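PDB 1ZX5: mannosephosphate isomerase, putative from Archaeoglobus fulgidus, which probably interconverts mannose 6-phosphate and fructose 6-phosphate as a zinc-dependent isomerase of the type 1 family. Local coordinates for residues A[73-87]-A[290-300]. Residues are numbered along the deposited sequence; the frame is centred on the assembly and turned at random.
Sequences LGRAAEKFSKFPILV and RGKIVRIYLKV. With ACY (acetic acid), chain E.
Strand 85-87, carrying Ile85 and Val87, faces strand 291-298, which carries Ile296 and Leu298, in a nearly antiparallel sense (167°), the axes 10.0 Å apart at closest approach, too far for pairing within one sheet, so side chains fill the gap. Leu298 CD1 lies 3.5 Å from CD2 of Leu73 and also meets the methyl of Ala76, small enough to sit beside it; its CD2 packs on CG of Pro84, the two side chains crossing at about a right angle, and on CG2 of Ile85. The branched end of leucine suits a place with apolar neighbours on both methyls. Two residues before Leu298, Ile296 CD1 meets Val87 CG1 tip to tip at 3.8 Å, while Ile85 CD1 reaches CG2 of Ile296. Strand 85-92 belongs to a six-stranded antiparallel sheet and 291-298 to a five-stranded one, and the apolar layer between them joins a segment of the type I catalytic region to one of the C-terminal cupin region. At the C-terminal end, Lys79 leaves the backbone with CG anti to N (chi1 -179°) and stays extended, a long chain that brings NZ within 2.7 Å of Lys299 O while its aliphatic CG lies over the Phe80 ring. NZ approaches from above the carbonyl plane, 41° out of it. With an alanine here, that carbonyl would probably lose its ammonium partner, and the ring the CG over its centre; Pro84 CB lies over the opposite face. Beyond, Val300 sets CG1 3.4 Å from NH1 of Arg75, whose long side chain also hydrogen-bonds Gly246 O through NH2.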
ATOM      1  N   LEU A  73      -5.065 -15.341   9.166  1.00 31.37           N
ATOM      2  CA  LEU A  73      -3.618 -15.271   9.007  1.00 31.36           C
ATOM      3  C   LEU A  73      -2.987 -16.593   8.616  1.00 31.37           C
ATOM      4  O   LEU A  73      -1.955 -16.604   7.938  1.00 31.07           O
ATOM      5  CB  LEU A  73      -2.953 -14.726  10.270  1.00 31.25           C
ATOM      6  CG  LEU A  73      -3.228 -13.269  10.660  1.00 32.24           C
ATOM      7  CD1 LEU A  73      -2.609 -12.986  12.031  1.00 32.42           C
ATOM      8  CD2 LEU A  73      -2.721 -12.264   9.617  1.00 32.05           C
ATOM      9  N   GLY A  74      -3.598 -17.698   9.044  1.00 31.44           N
ATOM     10  CA  GLY A  74      -3.098 -19.029   8.727  1.00 31.90           C
ATOM     11  C   GLY A  74      -1.714 -19.252   9.291  1.00 32.58           C
ATOM     12  O   GLY A  74      -1.504 -19.108  10.500  1.00 32.52           O
ATOM     13  N   ARG A  75      -0.766 -19.574   8.413  1.00 33.14           N
ATOM     14  CA  ARG A  75       0.617 -19.846   8.820  1.00 34.26           C
ATOM     15  C   ARG A  75       1.339 -18.602   9.354  1.00 34.49           C
ATOM     16  O   ARG A  75       2.384 -18.719  10.003  1.00 34.97           O
ATOM     17  CB  ARG A  75       1.412 -20.486   7.678  1.00 33.81           C
ATOM     18  CG  ARG A  75       0.884 -21.852   7.245  1.00 35.38           C
ATOM     19  CD  ARG A  75       1.802 -22.558   6.238  1.00 35.90           C
ATOM     20  NE  ARG A  75       2.033 -21.753   5.041  1.00 40.49           N
ATOM     21  CZ  ARG A  75       3.182 -21.151   4.733  1.00 42.86           C
ATOM     22  NH1 ARG A  75       4.243 -21.267   5.529  1.00 43.59           N
ATOM     23  NH2 ARG A  75       3.271 -20.429   3.615  1.00 43.23           N
ATOM     24  N   ALA A  76       0.766 -17.422   9.102  1.00 34.69           N
ATOM     25  CA  ALA A  76       1.313 -16.147   9.576  1.00 34.96           C
ATOM     26  C   ALA A  76       0.760 -15.734  10.947  1.00 35.39           C
ATOM     27  O   ALA A  76       1.111 -14.672  11.456  1.00 35.12           O
ATOM     28  CB  ALA A  76       1.048 -15.046   8.545  1.00 34.86           C
ATOM     29  N   ALA A  77      -0.095 -16.574  11.537  1.00 36.30           N
ATOM     30  CA  ALA A  77      -0.743 -16.262  12.813  1.00 37.42           C
ATOM     31  C   ALA A  77       0.242 -16.101  13.970  1.00 38.64           C
ATOM     32  O   ALA A  77       0.066 -15.208  14.799  1.00 38.62           O
ATOM     33  CB  ALA A  77      -1.807 -17.288  13.157  1.00 37.04           C
ATOM     34  N   GLU A  78       1.274 -16.946  14.026  1.00 39.90           N
ATOM     35  CA  GLU A  78       2.280 -16.818  15.084  1.00 41.77           C
ATOM     36  C   GLU A  78       3.157 -15.575  14.901  1.00 41.55           C
ATOM     37  O   GLU A  78       3.490 -14.896  15.880  1.00 41.99           O
ATOM     38  CB  GLU A  78       3.120 -18.097  15.268  1.00 41.79           C
ATOM     39  CG  GLU A  78       3.697 -18.727  13.987  1.00 43.64           C
ATOM     40  CD  GLU A  78       3.940 -20.241  14.130  1.00 44.53           C
ATOM     41  OE1 GLU A  78       4.508 -20.672  15.174  1.00 48.07           O
ATOM     42  OE2 GLU A  78       3.557 -21.002  13.197  1.00 47.50           O
ATOM     43  N   LYS A  79       3.485 -15.259  13.649  1.00 41.21           N
ATOM     44  CA  LYS A  79       4.337 -14.109  13.339  1.00 40.54           C
ATOM     45  C   LYS A  79       3.697 -12.755  13.652  1.00 40.11           C
ATOM     46  O   LYS A  79       4.374 -11.847  14.126  1.00 40.18           O
ATOM     47  CB  LYS A  79       4.788 -14.159  11.875  1.00 40.69           C
ATOM     48  CG  LYS A  79       5.700 -13.007  11.454  1.00 40.67           C
ATOM     49  CD  LYS A  79       6.315 -13.286  10.103  1.00 40.01           C
ATOM     50  CE  LYS A  79       7.174 -12.123   9.664  1.00 39.92           C
ATOM     51  NZ  LYS A  79       7.729 -12.354   8.303  1.00 39.53           N
ATOM     52  N   PHE A  80       2.404 -12.611  13.385  1.00 39.53           N
ATOM     53  CA  PHE A  80       1.739 -11.321  13.559  1.00 38.91           C
ATOM     54  C   PHE A  80       0.651 -11.393  14.614  1.00 39.08           C
ATOM     55  O   PHE A  80      -0.264 -12.200  14.494  1.00 39.11           O
ATOM     56  CB  PHE A  80       1.113 -10.856  12.240  1.00 38.35           C
ATOM     57  CG  PHE A  80       2.096 -10.705  11.110  1.00 37.56           C
ATOM     58  CD1 PHE A  80       3.047  -9.685  11.121  1.00 35.97           C
ATOM     59  CD2 PHE A  80       2.052 -11.570  10.019  1.00 35.82           C
ATOM     60  CE1 PHE A  80       3.941  -9.539  10.064  1.00 36.20           C
ATOM     61  CE2 PHE A  80       2.940 -11.431   8.958  1.00 35.10           C
ATOM     62  CZ  PHE A  80       3.885 -10.417   8.975  1.00 35.95           C
ATOM     63  N   SER A  81       0.735 -10.542  15.631  1.00 39.21           N
ATOM     64  CA  SER A  81      -0.318 -10.471  16.645  1.00 39.61           C
ATOM     65  C   SER A  81      -1.289  -9.312  16.399  1.00 39.57           C
ATOM     66  O   SER A  81      -2.443  -9.364  16.850  1.00 40.64           O
ATOM     67  CB  SER A  81       0.267 -10.412  18.062  1.00 39.71           C
ATOM     68  OG  SER A  81       1.147  -9.313  18.199  1.00 40.94           O
ATOM     69  N   LYS A  82      -0.825  -8.264  15.717  1.00 38.39           N
ATOM     70  CA  LYS A  82      -1.712  -7.197  15.251  1.00 37.61           C
ATOM     71  C   LYS A  82      -1.870  -7.325  13.745  1.00 35.67           C
ATOM     72  O   LYS A  82      -1.033  -7.945  13.084  1.00 35.05           O
ATOM     73  CB  LYS A  82      -1.152  -5.807  15.577  1.00 37.77           C
ATOM     74  CG  LYS A  82      -0.726  -5.603  17.028  1.00 39.82           C
ATOM     75  CD  LYS A  82      -0.283  -4.148  17.269  1.00 40.37           C
ATOM     76  CE  LYS A  82       0.450  -3.996  18.615  1.00 44.85           C
ATOM     77  NZ  LYS A  82      -0.089  -4.957  19.635  1.00 45.46           N
ATOM     78  N   PHE A  83      -2.923  -6.719  13.205  1.00 33.79           N
ATOM     79  CA  PHE A  83      -3.143  -6.751  11.772  1.00 32.61           C
ATOM     80  C   PHE A  83      -1.906  -6.171  11.069  1.00 31.68           C
ATOM     81  O   PHE A  83      -1.499  -5.053  11.362  1.00 32.04           O
ATOM     82  CB  PHE A  83      -4.429  -6.023  11.379  1.00 32.16           C
ATOM     83  CG  PHE A  83      -4.877  -6.321   9.979  1.00 31.37           C
ATOM     84  CD1 PHE A  83      -5.667  -7.437   9.712  1.00 30.11           C
ATOM     85  CD2 PHE A  83      -4.497  -5.493   8.921  1.00 30.48           C
ATOM     86  CE1 PHE A  83      -6.077  -7.727   8.417  1.00 30.17           C
ATOM     87  CE2 PHE A  83      -4.901  -5.771   7.620  1.00 31.20           C
ATOM     88  CZ  PHE A  83      -5.698  -6.893   7.362  1.00 31.34           C
ATOM     89  N   PRO A  84      -1.280  -6.969  10.186  1.00 30.50           N
ATOM     90  CA  PRO A  84       0.079  -6.721   9.703  1.00 29.44           C
ATOM     91  C   PRO A  84       0.294  -5.637   8.635  1.00 28.53           C
ATOM     92  O   PRO A  84       1.415  -5.139   8.503  1.00 28.46           O
ATOM     93  CB  PRO A  84       0.503  -8.090   9.172  1.00 29.76           C
ATOM     94  CG  PRO A  84      -0.772  -8.748   8.760  1.00 29.61           C
ATOM     95  CD  PRO A  84      -1.843  -8.229   9.656  1.00 30.30           C
ATOM     96  N   ILE A  85      -0.746  -5.266   7.894  1.00 27.17           N
ATOM     97  CA  ILE A  85      -0.572  -4.395   6.732  1.00 25.83           C
ATOM     98  C   ILE A  85      -1.671  -3.349   6.567  1.00 25.78           C
ATOM     99  O   ILE A  85      -2.771  -3.471   7.126  1.00 25.19           O
ATOM    100  CB  ILE A  85      -0.441  -5.210   5.372  1.00 25.77           C
ATOM    101  CG1 ILE A  85      -1.688  -6.074   5.108  1.00 26.27           C
ATOM    102  CG2 ILE A  85       0.848  -6.065   5.338  1.00 24.09           C
ATOM    103  CD1 ILE A  85      -1.715  -6.753   3.695  1.00 25.33           C
ATOM    104  N   LEU A  86      -1.363  -2.334   5.762  1.00 25.04           N
ATOM    105  CA  LEU A  86      -2.354  -1.383   5.298  1.00 25.12           C
ATOM    106  C   LEU A  86      -2.206  -1.263   3.783  1.00 25.21           C
ATOM    107  O   LEU A  86      -1.100  -1.046   3.269  1.00 25.61           O
ATOM    108  CB  LEU A  86      -2.167  -0.012   5.981  1.00 24.74           C
ATOM    109  CG  LEU A  86      -3.016   1.173   5.481  1.00 24.60           C
ATOM    110  CD1 LEU A  86      -4.524   0.907   5.570  1.00 23.44           C
ATOM    111  CD2 LEU A  86      -2.677   2.426   6.260  1.00 25.11           C
ATOM    112  N   VAL A  87      -3.321  -1.414   3.071  1.00 25.18           N
ATOM    113  CA  VAL A  87      -3.322  -1.364   1.621  1.00 24.44           C
ATOM    114  C   VAL A  87      -4.074  -0.122   1.188  1.00 24.88           C
ATOM    115  O   VAL A  87      -5.217   0.087   1.594  1.00 24.47           O
ATOM    116  CB  VAL A  87      -3.972  -2.644   0.991  1.00 24.64           C
ATOM    117  CG1 VAL A  87      -3.945  -2.567  -0.515  1.00 22.68           C
ATOM    118  CG2 VAL A  87      -3.255  -3.908   1.466  1.00 23.38           C
ATOM    119  N   ARG A 290      -8.819 -11.028 -20.597  1.00 26.81           N
ATOM    120  CA  ARG A 290      -7.420 -10.629 -20.475  1.00 27.41           C
ATOM    121  C   ARG A 290      -7.408  -9.587 -19.382  1.00 26.75           C
ATOM    122  O   ARG A 290      -7.954  -8.496 -19.551  1.00 27.32           O
ATOM    123  CB  ARG A 290      -6.831 -10.050 -21.781  1.00 26.87           C
ATOM    124  CG  ARG A 290      -5.314  -9.793 -21.698  1.00 28.29           C
ATOM    125  CD  ARG A 290      -4.773  -8.864 -22.813  1.00 29.19           C
ATOM    126  NE  ARG A 290      -5.530  -7.602 -22.885  1.00 34.80           N
ATOM    127  CZ  ARG A 290      -5.414  -6.572 -22.043  1.00 36.22           C
ATOM    128  NH1 ARG A 290      -4.539  -6.605 -21.036  1.00 39.00           N
ATOM    129  NH2 ARG A 290      -6.178  -5.496 -22.209  1.00 35.85           N
ATOM    130  N   GLY A 291      -6.815  -9.927 -18.251  1.00 25.93           N
ATOM    131  CA  GLY A 291      -6.795  -9.017 -17.126  1.00 25.26           C
ATOM    132  C   GLY A 291      -5.513  -9.105 -16.329  1.00 25.04           C
ATOM    133  O   GLY A 291      -4.666  -9.981 -16.570  1.00 25.02           O
ATOM    134  N   LYS A 292      -5.371  -8.182 -15.389  1.00 24.27           N
ATOM    135  CA  LYS A 292      -4.238  -8.156 -14.471  1.00 24.34           C
ATOM    136  C   LYS A 292      -4.771  -8.018 -13.074  1.00 24.00           C
ATOM    137  O   LYS A 292      -5.514  -7.080 -12.773  1.00 24.05           O
ATOM    138  CB  LYS A 292      -3.267  -7.010 -14.796  1.00 24.21           C
ATOM    139  CG  LYS A 292      -2.671  -7.146 -16.189  1.00 24.55           C
ATOM    140  CD  LYS A 292      -1.591  -6.138 -16.437  1.00 28.42           C
ATOM    141  CE  LYS A 292      -1.305  -6.024 -17.927  1.00 28.90           C
ATOM    142  NZ  LYS A 292      -0.548  -7.199 -18.407  1.00 31.19           N
ATOM    143  N   ILE A 293      -4.425  -8.982 -12.234  1.00 23.89           N
ATOM    144  CA  ILE A 293      -4.899  -8.986 -10.862  1.00 23.71           C
ATOM    145  C   ILE A 293      -3.654  -8.975  -9.967  1.00 23.77           C
ATOM    146  O   ILE A 293      -2.687  -9.680 -10.233  1.00 23.27           O
ATOM    147  CB  ILE A 293      -5.880 -10.195 -10.606  1.00 24.23           C
ATOM    148  CG1 ILE A 293      -6.620 -10.053  -9.261  1.00 23.79           C
ATOM    149  CG2 ILE A 293      -5.166 -11.568 -10.759  1.00 23.08           C
ATOM    150  CD1 ILE A 293      -7.855 -10.961  -9.147  1.00 23.42           C
ATOM    151  N   VAL A 294      -3.673  -8.140  -8.936  1.00 23.27           N
ATOM    152  CA  VAL A 294      -2.557  -8.037  -8.023  1.00 23.16           C
ATOM    153  C   VAL A 294      -2.832  -8.930  -6.826  1.00 23.72           C
ATOM    154  O   VAL A 294      -3.888  -8.815  -6.187  1.00 24.12           O
ATOM    155  CB  VAL A 294      -2.340  -6.567  -7.546  1.00 23.34           C
ATOM    156  CG1 VAL A 294      -1.079  -6.465  -6.659  1.00 22.11           C
ATOM    157  CG2 VAL A 294      -2.259  -5.606  -8.755  1.00 21.77           C
ATOM    158  N   ARG A 295      -1.893  -9.819  -6.517  1.00 23.54           N
ATOM    159  CA  ARG A 295      -1.990 -10.632  -5.315  1.00 23.50           C
ATOM    160  C   ARG A 295      -1.062 -10.063  -4.236  1.00 23.60           C
ATOM    161  O   ARG A 295       0.143  -9.965  -4.438  1.00 23.31           O
ATOM    162  CB  ARG A 295      -1.627 -12.085  -5.615  1.00 23.23           C
ATOM    163  CG  ARG A 295      -1.942 -13.026  -4.475  1.00 24.58           C
ATOM    164  CD  ARG A 295      -1.549 -14.470  -4.780  1.00 25.88           C
ATOM    165  NE  ARG A 295      -0.105 -14.666  -4.832  1.00 25.66           N
ATOM    166  CZ  ARG A 295       0.642 -15.150  -3.843  1.00 26.55           C
ATOM    167  NH1 ARG A 295       1.954 -15.288  -4.026  1.00 25.52           N
ATOM    168  NH2 ARG A 295       0.098 -15.516  -2.683  1.00 25.64           N
ATOM    169  N   ILE A 296      -1.641  -9.698  -3.099  1.00 23.40           N
ATOM    170  CA  ILE A 296      -0.901  -9.177  -1.965  1.00 23.85           C
ATOM    171  C   ILE A 296      -0.881 -10.288  -0.919  1.00 24.63           C
ATOM    172  O   ILE A 296      -1.904 -10.886  -0.624  1.00 24.96           O
ATOM    173  CB  ILE A 296      -1.561  -7.857  -1.420  1.00 23.87           C
ATOM    174  CG1 ILE A 296      -1.679  -6.823  -2.547  1.00 23.00           C
ATOM    175  CG2 ILE A 296      -0.791  -7.300  -0.203  1.00 22.72           C
ATOM    176  CD1 ILE A 296      -2.699  -5.687  -2.285  1.00 24.09           C
ATOM    177  N   TYR A 297       0.285 -10.594  -0.379  1.00 25.32           N
ATOM    178  CA  TYR A 297       0.408 -11.745   0.504  1.00 26.37           C
ATOM    179  C   TYR A 297       1.333 -11.432   1.671  1.00 26.83           C
ATOM    180  O   TYR A 297       2.205 -10.564   1.579  1.00 26.54           O
ATOM    181  CB  TYR A 297       0.921 -12.981  -0.273  1.00 26.48           C
ATOM    182  CG  TYR A 297       2.189 -12.709  -1.039  1.00 27.45           C
ATOM    183  CD1 TYR A 297       3.441 -12.900  -0.440  1.00 27.23           C
ATOM    184  CD2 TYR A 297       2.146 -12.232  -2.355  1.00 27.88           C
ATOM    185  CE1 TYR A 297       4.611 -12.638  -1.119  1.00 28.04           C
ATOM    186  CE2 TYR A 297       3.320 -11.971  -3.057  1.00 28.23           C
ATOM    187  CZ  TYR A 297       4.550 -12.170  -2.429  1.00 29.72           C
ATOM    188  OH  TYR A 297       5.732 -11.917  -3.104  1.00 29.48           O
ATOM    189  N   LEU A 298       1.129 -12.153   2.767  1.00 28.00           N
ATOM    190  CA  LEU A 298       2.008 -12.071   3.925  1.00 28.61           C
ATOM    191  C   LEU A 298       3.166 -13.041   3.728  1.00 29.90           C
ATOM    192  O   LEU A 298       3.038 -14.045   3.025  1.00 29.91           O
ATOM    193  CB  LEU A 298       1.233 -12.387   5.203  1.00 27.83           C
ATOM    194  CG  LEU A 298      -0.030 -11.559   5.457  1.00 26.72           C
ATOM    195  CD1 LEU A 298      -0.660 -11.972   6.786  1.00 24.63           C
ATOM    196  CD2 LEU A 298       0.250 -10.035   5.414  1.00 24.13           C
ATOM    197  N   LYS A 299       4.306 -12.714   4.316  1.00 31.40           N
ATOM    198  CA  LYS A 299       5.467 -13.577   4.261  1.00 33.33           C
ATOM    199  C   LYS A 299       5.790 -14.081   5.661  1.00 34.78           C
ATOM    200  O   LYS A 299       5.796 -13.317   6.634  1.00 34.76           O
ATOM    201  CB  LYS A 299       6.661 -12.839   3.665  1.00 33.09           C
ATOM    202  CG  LYS A 299       6.583 -12.668   2.166  1.00 33.84           C
ATOM    203  CD  LYS A 299       7.694 -11.771   1.672  1.00 36.32           C
ATOM    204  CE  LYS A 299       9.044 -12.482   1.706  1.00 37.76           C
ATOM    205  NZ  LYS A 299      10.156 -11.525   1.465  1.00 38.90           N
ATOM    206  N   VAL A 300       6.050 -15.376   5.742  1.00 36.88           N
ATOM    207  CA  VAL A 300       6.321 -16.059   6.997  1.00 38.84           C
ATOM    208  C   VAL A 300       7.584 -16.910   6.842  1.00 39.49           C
ATOM    209  O   VAL A 300       8.634 -16.571   7.394  1.00 41.10           O
ATOM    210  CB  VAL A 300       5.133 -16.963   7.406  1.00 38.85           C
ATOM    211  CG1 VAL A 300       4.971 -18.096   6.406  1.00 39.71           C
ATOM    212  CG2 VAL A 300       5.349 -17.530   8.807  1.00 40.31           C
TER
HETATM  213  C   ACY E 502       2.594  -6.953 -15.948  1.00 39.78           C
HETATM  214  O   ACY E 502       2.040  -6.315 -16.868  1.00 40.05           O
HETATM  215  OXT ACY E 502       2.252  -8.103 -15.586  1.00 39.97           O
HETATM  216  CH3 ACY E 502       3.745  -6.307 -15.255  1.00 39.24           C